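Local coordinates for nigritoxine (Vibrio nigripulchritudo, PDB 5M41), which is a bacterial toxin that acts on crustaceans and insects and is built on a new fold, at residues A[501-506]-A[546-551]; A[398-403]-A[578-583]; A[168-173]-A[178-183]. One frame throughout, in Å; residues are numbered along the deposited sequence.

Contact 1 of 3, residues A[501-506]-A[546-551]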
loop_
_atom_site.group_PDB
_atom_site.type_symbol
_atom_site.label_atom_id
_atom_site.label_comp_id
_atom_site.label_asym_id
_atom_site.label_seq_id
_atom_site.Cartn_x
_atom_site.Cartn_y
_atom_site.Cartn_z
ATOM N N GLU A 501 -5.014 6.674 -21.640
ATOM C CA GLU A 501 -4.649 7.613 -20.590
ATOM C C GLU A 501 -3.137 7.866 -20.515
ATOM O O GLU A 501 -2.707 8.943 -20.086
ATOM C CB GLU A 501 -5.191 7.146 -19.235
ATOM C CG GLU A 501 -6.692 7.335 -19.041
ATOM C CD GLU A 501 -7.257 6.399 -17.973
ATOM O OE1 GLU A 501 -7.165 5.168 -18.165
ATOM O OE2 GLU A 501 -7.790 6.872 -16.945
ATOM N N ALA A 502 -2.342 6.883 -20.945
ATOM C CA ALA A 502 -0.879 6.970 -20.887
ATOM C C ALA A 502 -0.338 7.862 -21.999
ATOM O O ALA A 502 0.194 8.938 -21.735
ATOM C CB ALA A 502 -0.260 5.580 -20.957
ATOM N N GLU A 503 -0.497 7.406 -23.240
ATOM C CA GLU A 503 -0.119 8.159 -24.443
ATOM C C GLU A 503 -0.854 9.492 -24.587
ATOM O O GLU A 503 -0.487 10.306 -25.438
ATOM C CB GLU A 503 -0.381 7.319 -25.705
ATOM C CG GLU A 503 0.501 6.084 -25.867
ATOM C CD GLU A 503 -0.047 5.091 -26.884
ATOM O OE1 GLU A 503 -0.936 5.460 -27.681
ATOM O OE2 GLU A 503 0.414 3.931 -26.885
ATOM N N GLY A 504 -1.889 9.704 -23.772
ATOM C CA GLY A 504 -2.774 10.864 -23.909
ATOM C C GLY A 504 -3.393 10.944 -25.296
ATOM O O GLY A 504 -3.707 12.034 -25.778
ATOM N N ILE A 505 -3.566 9.784 -25.934
ATOM C CA ILE A 505 -4.033 9.684 -27.324
ATOM C C ILE A 505 -5.425 9.043 -27.401
ATOM O O ILE A 505 -5.765 8.183 -26.587
ATOM C CB ILE A 505 -2.999 8.916 -28.208
ATOM C CG1 ILE A 505 -1.797 9.819 -28.538
ATOM C CG2 ILE A 505 -3.625 8.366 -29.492
ATOM C CD1 ILE A 505 -0.549 9.084 -28.997
ATOM N N GLU A 506 -6.227 9.500 -28.358
ATOM C CA GLU A 506 -7.508 8.883 -28.681
ATOM C C GLU A 506 -7.339 7.950 -29.871
ATOM O O GLU A 506 -6.682 8.308 -30.848
ATOM C CB GLU A 506 -8.555 9.933 -29.033
ATOM C CG GLU A 506 -8.948 10.844 -27.882
ATOM C CD GLU A 506 -10.233 11.603 -28.161
ATOM O OE1 GLU A 506 -10.643 11.662 -29.333
ATOM O OE2 GLU A 506 -10.844 12.135 -27.208
ATOM N N ALA A 546 -1.297 -6.775 -25.386
ATOM C CA ALA A 546 -2.486 -7.215 -24.643
ATOM C C ALA A 546 -2.972 -6.182 -23.615
ATOM O O ALA A 546 -4.175 -5.943 -23.486
ATOM C CB ALA A 546 -2.231 -8.573 -23.978
ATOM N N GLY A 547 -2.026 -5.558 -22.914
ATOM C CA GLY A 547 -2.341 -4.571 -21.904
ATOM C C GLY A 547 -3.278 -3.494 -22.394
ATOM O O GLY A 547 -4.223 -3.120 -21.702
ATOM N N GLU A 548 -3.028 -2.983 -23.599
ATOM C CA GLU A 548 -3.875 -1.930 -24.139
ATOM C C GLU A 548 -5.293 -2.431 -24.484
ATOM O O GLU A 548 -6.273 -1.727 -24.207
ATOM C CB GLU A 548 -3.201 -1.267 -25.348
ATOM C CG GLU A 548 -3.684 0.147 -25.609
ATOM C CD GLU A 548 -3.113 0.746 -26.896
ATOM O OE1 GLU A 548 -2.026 0.325 -27.348
ATOM O OE2 GLU A 548 -3.762 1.645 -27.458
ATOM N N GLU A 549 -5.404 -3.618 -25.101
ATOM C CA GLU A 549 -6.739 -4.230 -25.356
ATOM C C GLU A 549 -7.489 -4.453 -24.038
ATOM O O GLU A 549 -8.707 -4.233 -23.950
ATOM C CB GLU A 549 -6.657 -5.575 -26.098
ATOM C CG GLU A 549 -8.042 -6.089 -26.495
ATOM C CD GLU A 549 -8.023 -7.301 -27.420
ATOM O OE1 GLU A 549 -7.209 -7.316 -28.370
ATOM O OE2 GLU A 549 -8.828 -8.249 -27.190
ATOM N N PHE A 550 -6.753 -4.895 -23.023
ATOM C CA PHE A 550 -7.352 -5.142 -21.701
ATOM C C PHE A 550 -7.936 -3.838 -21.151
ATOM O O PHE A 550 -9.072 -3.805 -20.702
ATOM C CB PHE A 550 -6.320 -5.755 -20.732
ATOM C CG PHE A 550 -6.861 -6.027 -19.344
ATOM C CD1 PHE A 550 -7.592 -7.176 -19.077
ATOM C CD2 PHE A 550 -6.620 -5.130 -18.302
ATOM C CE1 PHE A 550 -8.064 -7.440 -17.797
ATOM C CE2 PHE A 550 -7.092 -5.388 -17.022
ATOM C CZ PHE A 550 -7.822 -6.545 -16.774
ATOM N N ASP A 551 -7.158 -2.759 -21.215
ATOM C CA ASP A 551 -7.621 -1.463 -20.739
ATOM C C ASP A 551 -8.817 -0.972 -21.595
ATOM O O ASP A 551 -9.827 -0.486 -21.063
ATOM C CB ASP A 551 -6.450 -0.473 -20.742
ATOM C CG ASP A 551 -6.851 0.923 -20.310
ATOM O OD1 ASP A 551 -7.313 1.110 -19.169
ATOM O OD2 ASP A 551 -6.690 1.856 -21.113
#

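Contact 2 of 3, residues A[398-403]-A[578-583]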
loop_
_atom_site.group_PDB
_atom_site.type_symbol
_atom_site.label_atom_id
_atom_site.label_comp_id
_atom_site.label_asym_id
_atom_site.label_seq_id
_atom_site.Cartn_x
_atom_site.Cartn_y
_atom_site.Cartn_z
ATOM N N SER A 398 2.129 -5.783 -14.591
ATOM C CA SER A 398 1.181 -6.303 -15.550
ATOM C C SER A 398 0.092 -7.073 -14.804
ATOM O O SER A 398 -0.300 -8.171 -15.207
ATOM C CB SER A 398 1.918 -7.208 -16.530
ATOM O OG SER A 398 2.507 -8.279 -15.804
ATOM N N SER A 399 -0.369 -6.481 -13.702
ATOM C CA SER A 399 -1.447 -7.030 -12.883
ATOM C C SER A 399 -2.829 -6.702 -13.465
ATOM O O SER A 399 -3.197 -5.534 -13.587
ATOM C CB SER A 399 -1.368 -6.462 -11.475
ATOM O OG SER A 399 -2.442 -6.934 -10.689
ATOM N N ALA A 400 -3.588 -7.740 -13.790
ATOM C CA ALA A 400 -4.986 -7.598 -14.195
ATOM C C ALA A 400 -5.830 -6.952 -13.092
ATOM O O ALA A 400 -6.643 -6.085 -13.366
ATOM C CB ALA A 400 -5.565 -8.946 -14.605
ATOM N N SER A 401 -5.590 -7.353 -11.848
ATOM C CA SER A 401 -6.447 -6.988 -10.708
ATOM C C SER A 401 -6.026 -5.716 -9.958
ATOM O O SER A 401 -6.821 -5.138 -9.217
ATOM C CB SER A 401 -6.487 -8.157 -9.724
ATOM O OG SER A 401 -5.158 -8.527 -9.323
ATOM N N GLY A 402 -4.781 -5.283 -10.148
ATOM C CA GLY A 402 -4.214 -4.183 -9.349
ATOM C C GLY A 402 -4.068 -4.640 -7.895
ATOM O O GLY A 402 -4.142 -3.843 -6.953
ATOM N N ARG A 403 -3.866 -5.938 -7.715
ATOM C CA ARG A 403 -3.880 -6.521 -6.381
ATOM C C ARG A 403 -2.846 -7.630 -6.280
ATOM O O ARG A 403 -3.180 -8.802 -6.236
ATOM C CB ARG A 403 -5.273 -7.039 -6.066
ATOM C CG ARG A 403 -5.456 -7.444 -4.625
ATOM C CD ARG A 403 -6.917 -7.725 -4.361
ATOM N NE ARG A 403 -7.069 -7.976 -2.942
ATOM C CZ ARG A 403 -7.552 -7.087 -2.079
ATOM N NH1 ARG A 403 -7.959 -5.897 -2.518
ATOM N NH2 ARG A 403 -7.636 -7.401 -0.788
ATOM N N ASN A 578 -16.305 -6.677 -21.804
ATOM C CA ASN A 578 -15.705 -6.941 -20.464
ATOM C C ASN A 578 -14.694 -8.078 -20.509
ATOM O O ASN A 578 -15.039 -9.193 -20.926
ATOM C CB ASN A 578 -16.781 -7.297 -19.445
ATOM C CG ASN A 578 -16.273 -7.201 -18.004
ATOM O OD1 ASN A 578 -15.222 -7.768 -17.643
ATOM N ND2 ASN A 578 -17.007 -6.461 -17.179
ATOM N N PRO A 579 -13.441 -7.821 -20.088
ATOM C CA PRO A 579 -12.453 -8.877 -20.282
ATOM C C PRO A 579 -12.647 -10.088 -19.355
ATOM O O PRO A 579 -12.019 -11.101 -19.564
ATOM C CB PRO A 579 -11.113 -8.170 -20.006
ATOM C CG PRO A 579 -11.457 -7.027 -19.129
ATOM C CD PRO A 579 -12.865 -6.622 -19.444
ATOM N N TYR A 580 -13.533 -9.977 -18.373
ATOM C CA TYR A 580 -13.858 -11.086 -17.466
ATOM C C TYR A 580 -15.143 -11.813 -17.861
ATOM O O TYR A 580 -15.727 -12.533 -17.050
ATOM C CB TYR A 580 -14.002 -10.552 -16.032
ATOM C CG TYR A 580 -12.707 -10.011 -15.458
ATOM C CD1 TYR A 580 -11.800 -10.848 -14.805
ATOM C CD2 TYR A 580 -12.400 -8.664 -15.557
ATOM C CE1 TYR A 580 -10.611 -10.343 -14.272
ATOM C CE2 TYR A 580 -11.232 -8.147 -15.019
ATOM C CZ TYR A 580 -10.338 -8.987 -14.396
ATOM O OH TYR A 580 -9.199 -8.437 -13.882
ATOM N N SER A 581 -15.626 -11.566 -19.074
ATOM C CA SER A 581 -16.839 -12.214 -19.564
ATOM C C SER A 581 -16.569 -13.622 -20.059
ATOM O O SER A 581 -15.671 -13.823 -20.899
ATOM C CB SER A 581 -17.427 -11.419 -20.722
ATOM O OG SER A 581 -18.494 -12.143 -21.299
ATOM N N PHE A 582 -17.371 -14.579 -19.572
ATOM C CA PHE A 582 -17.303 -15.991 -19.997
ATOM C C PHE A 582 -18.629 -16.452 -20.585
ATOM O O PHE A 582 -18.909 -17.671 -20.677
ATOM C CB PHE A 582 -16.861 -16.901 -18.841
ATOM C CG PHE A 582 -15.461 -16.616 -18.373
ATOM C CD1 PHE A 582 -14.369 -17.193 -19.020
ATOM C CD2 PHE A 582 -15.231 -15.722 -17.329
ATOM C CE1 PHE A 582 -13.070 -16.888 -18.625
ATOM C CE2 PHE A 582 -13.932 -15.405 -16.928
ATOM C CZ PHE A 582 -12.854 -15.993 -17.579
ATOM N N VAL A 583 -19.426 -15.466 -21.006
ATOM C CA VAL A 583 -20.737 -15.704 -21.616
ATOM C C VAL A 583 -20.926 -14.850 -22.867
ATOM O O VAL A 583 -20.189 -13.892 -23.102
ATOM C CB VAL A 583 -21.912 -15.401 -20.639
ATOM C CG1 VAL A 583 -21.885 -16.348 -19.435
ATOM C CG2 VAL A 583 -21.897 -13.938 -20.188
#

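Contact 3 of 3, residues A[168-173]-A[178-183]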
loop_
_atom_site.group_PDB
_atom_site.type_symbol
_atom_site.label_atom_id
_atom_site.label_comp_id
_atom_site.label_asym_id
_atom_site.label_seq_id
_atom_site.Cartn_x
_atom_site.Cartn_y
_atom_site.Cartn_z
ATOM N N THR A 168 28.272 23.955 47.622
ATOM C CA THR A 168 28.605 22.644 48.124
ATOM C C THR A 168 27.491 21.650 47.705
ATOM O O THR A 168 26.376 21.692 48.235
ATOM C CB THR A 168 28.897 22.698 49.633
ATOM O OG1 THR A 168 29.257 21.393 50.093
ATOM C CG2 THR A 168 27.690 23.237 50.421
ATOM N N PRO A 169 27.773 20.807 46.689
ATOM C CA PRO A 169 26.722 19.929 46.146
ATOM C C PRO A 169 26.468 18.702 47.033
ATOM O O PRO A 169 27.324 18.342 47.834
ATOM C CB PRO A 169 27.274 19.517 44.769
ATOM C CG PRO A 169 28.761 19.691 44.882
ATOM C CD PRO A 169 29.008 20.779 45.883
ATOM N N ARG A 170 25.319 18.046 46.908
ATOM C CA ARG A 170 25.182 16.816 47.680
ATOM C C ARG A 170 25.747 15.620 46.929
ATOM O O ARG A 170 25.878 15.641 45.703
ATOM C CB ARG A 170 23.777 16.596 48.279
ATOM C CG ARG A 170 22.664 16.232 47.330
ATOM C CD ARG A 170 22.423 14.737 47.105
ATOM N NE ARG A 170 21.660 14.645 45.845
ATOM C CZ ARG A 170 20.481 14.057 45.663
ATOM N NH1 ARG A 170 19.869 13.373 46.632
ATOM N NH2 ARG A 170 19.930 14.129 44.462
ATOM N N THR A 171 26.116 14.608 47.695
ATOM C CA THR A 171 26.738 13.389 47.192
ATOM C C THR A 171 25.732 12.255 47.133
ATOM O O THR A 171 24.977 12.048 48.059
ATOM C CB THR A 171 27.908 12.999 48.119
ATOM O OG1 THR A 171 28.782 14.122 48.224
ATOM C CG2 THR A 171 28.687 11.786 47.579
ATOM N N ILE A 172 25.708 11.546 46.016
ATOM C CA ILE A 172 24.897 10.341 45.873
ATOM C C ILE A 172 25.806 9.227 45.387
ATOM O O ILE A 172 26.907 9.492 44.897
ATOM C CB ILE A 172 23.775 10.522 44.817
ATOM C CG1 ILE A 172 24.381 10.806 43.427
ATOM C CG2 ILE A 172 22.806 11.605 45.257
ATOM C CD1 ILE A 172 23.404 10.772 42.256
ATOM N N ASN A 173 25.370 7.991 45.556
ATOM C CA ASN A 173 25.982 6.895 44.830
ATOM C C ASN A 173 25.543 6.922 43.346
ATOM O O ASN A 173 24.413 7.324 43.024
ATOM C CB ASN A 173 25.619 5.558 45.468
ATOM C CG ASN A 173 26.434 4.413 44.899
ATOM O OD1 ASN A 173 25.888 3.454 44.347
ATOM N ND2 ASN A 173 27.756 4.526 45.001
ATOM N N SER A 178 20.811 8.184 37.331
ATOM C CA SER A 178 19.929 8.335 36.181
ATOM C C SER A 178 18.526 8.738 36.625
ATOM O O SER A 178 17.865 9.492 35.946
ATOM C CB SER A 178 19.954 7.084 35.287
ATOM O OG SER A 178 19.358 5.975 35.952
ATOM N N LYS A 179 18.111 8.306 37.815
ATOM C CA LYS A 179 16.807 8.676 38.356
ATOM C C LYS A 179 16.786 10.189 38.623
ATOM O O LYS A 179 15.832 10.873 38.264
ATOM C CB LYS A 179 16.555 7.910 39.664
ATOM C CG LYS A 179 15.259 8.257 40.405
ATOM C CD LYS A 179 14.825 7.070 41.286
ATOM C CE LYS A 179 13.343 7.087 41.655
ATOM N NZ LYS A 179 12.963 8.312 42.408
ATOM N N ILE A 180 17.836 10.692 39.272
ATOM C CA ILE A 180 17.903 12.109 39.639
ATOM C C ILE A 180 17.898 12.962 38.376
ATOM O O ILE A 180 17.283 14.020 38.360
ATOM C CB ILE A 180 19.138 12.468 40.534
ATOM C CG1 ILE A 180 19.190 11.666 41.859
ATOM C CG2 ILE A 180 19.197 13.978 40.866
ATOM C CD1 ILE A 180 17.888 11.599 42.611
ATOM N N LEU A 181 18.612 12.526 37.338
ATOM C CA LEU A 181 18.640 13.277 36.058
ATOM C C LEU A 181 17.278 13.358 35.391
ATOM O O LEU A 181 16.898 14.408 34.857
ATOM C CB LEU A 181 19.660 12.669 35.084
ATOM C CG LEU A 181 21.134 12.918 35.438
ATOM C CD1 LEU A 181 22.016 11.854 34.794
ATOM C CD2 LEU A 181 21.597 14.304 35.006
ATOM N N VAL A 182 16.555 12.250 35.403
ATOM C CA VAL A 182 15.164 12.224 34.897
ATOM C C VAL A 182 14.311 13.201 35.692
ATOM O O VAL A 182 13.566 14.004 35.101
ATOM C CB VAL A 182 14.564 10.803 34.969
ATOM C CG1 VAL A 182 13.028 10.812 34.807
ATOM C CG2 VAL A 182 15.222 9.928 33.898
ATOM N N GLU A 183 14.442 13.168 37.022
ATOM C CA GLU A 183 13.603 14.051 37.849
ATOM C C GLU A 183 14.017 15.507 37.639
ATOM O O GLU A 183 13.181 16.381 37.671
ATOM C CB GLU A 183 13.662 13.647 39.344
ATOM C CG GLU A 183 12.882 12.357 39.626
ATOM C CD GLU A 183 13.347 11.585 40.867
ATOM O OE1 GLU A 183 14.509 11.713 41.313
ATOM O OE2 GLU A 183 12.548 10.779 41.376
#

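Contact 1 of 3, residues A[501-506]-A[546-551]
The carboxylates of E501 and D551 lie in almost parallel planes, 11° apart, yet neither is stacked on the other: they meet through one oxygen each, with OE1 of E501 4.2 Å from OD1 of D551. E501 sits in the turn of a beta hairpin closed by a G1 bulge, in which G504 and I505 both face N500 across strands 496-500 and 505-515. D551 comes from helix 546-555, so the contact sets a hairpin end against the side of a helix. The two side chains cross at about a right angle. The CB of D551 points toward the hairpin, and with CG anti to the backbone N (chi1 178°) its OD1 is the oxygen brought up to E501. G504 takes a positive phi of 56°, a backbone shape that glycine adopts without strain.

Two acids this close would be costly by themselves, but the surroundings supply the cation. R454 makes a salt bridge to OE1 of E501 and a longer, weak ion pair to OD1 of D551, while the other oxygen of D551, OD2, is hydrogen-bonded to the hydroxyl of Y498. K340, from strand 340-348, also touches both acidic side chains. Acidic residues therefore suit both positions, and the positive neighbours would probably help keep them ionised.

A second acidic pair lies one turn earlier on the helix. E548 is buried and E503 exposed, and E548 directs its OE2 to a salt bridge with K507. Its other oxygen, OE1, faces OE2 of E503 at 4.4 Å.

Contact 2 of 3, residues A[398-403]-A[578-583]
Beside A400, whose backbone and methyl meet the phenol oxygen of Y580, the hydroxyl of S399 is gripped by two backbone amides. G402 N, three residues on, gives OG of S399 a 2.9 Å bond, the ST motif; R403 N adds a weak one, shared with OG of S401. Serine suits the place because its short side chain can fold back onto its own loop; G402, with phi 67°, readily takes the positive value needed there.

The loop at 578-581 is held in a similar way. N578 forms an Asx turn: its OD1 accepts from Y580 N at 2.9 Å in a fairly straight bond (162° at the hydrogen), with the donor tilted 15° from the carbonyl plane. The same OD1 lies at the edge of the Y580 ring, in its plane. A type I turn runs from N578 to S581, and from it the tyrosine reaches out to the other loop.

OH of Y580 ends 3.5 Å from A400 O and 3.7 Å from A400 CB. F550, L629 and A690, each from a different helix, also pack on Y580. With no hydrogen bond joining them, the two segments meet by van der Waals contact, and the polar bonds within each loop probably help hold its shape.

Contact 3 of 3, residues A[168-173]-A[178-183]
A strand-to-helix connection brings R170 and I172, on strand 170-173, against I180 in the first turns of helix 177-191. R170 provides the closer approach. Its NH2 comes to the branched end of I180 from the opposing direction, 3.7 Å from CG1, and stands equally near CG2 and CD1, so that one nitrogen rests against three carbons of the one side chain. The guanidinium meets CG1 obliquely.

The arginine gets there by a strongly bent route. CG is wedged between the backbone N and the carbonyl carbon (chi1 72°), and the chain bends again at chi2. I172, two residues along the strand and on the same side, places CG2 over one face of the guanidinium, 3.3 Å above its plane and offset toward the rim. NE is hydrogen-bonded to OG1 of T80, which ties the arginine to the neighbouring strand while NH2 lies against the carbons of I180.

The strand is an outermost one of a five-stranded antiparallel sheet, paired with strand 77-80 through backbone bonds of R170 with T80 and I172 with I78. Through I180 the helix packs on this edge strand, and it runs on to V189, which, with E192 and D195, binds the magnesium ion.

Isoleucine suits both positions: the beta-branched I172 is at home in a strand and offers CG2 to the guanidinium and CD1 to CG1 of I180, at 4.3 Å, while I180 presents its whole branched end to NH2. Along the helix, K179 and E183 are one turn apart and form a salt bridge. NZ of K179 meets OE2 of E183 at 2.7 Å, on the syn side of the carboxylate and 27° out of its plane.

Contacts 1 and 2 are neighbours, with centres 15 Å apart, and F550 joins them: it lies on the helix of contact 1, and its CZ packs 3.6 Å from O of A400 in contact 2. Contact 2 is the buried one, where a phenol meets a loop backbone without hydrogen bonds between the segments. Contact 1 is only partly buried, and its paired acids have arginine and lysine partners from elsewhere in the chain, which probably offset their like charges. Contact 3 lies on the surface across the chain's centre, about 71 Å from contact 1 between centres. It joins elements close in sequence, using isoleucine and the arginine end, whereas the other two bring together distant segments.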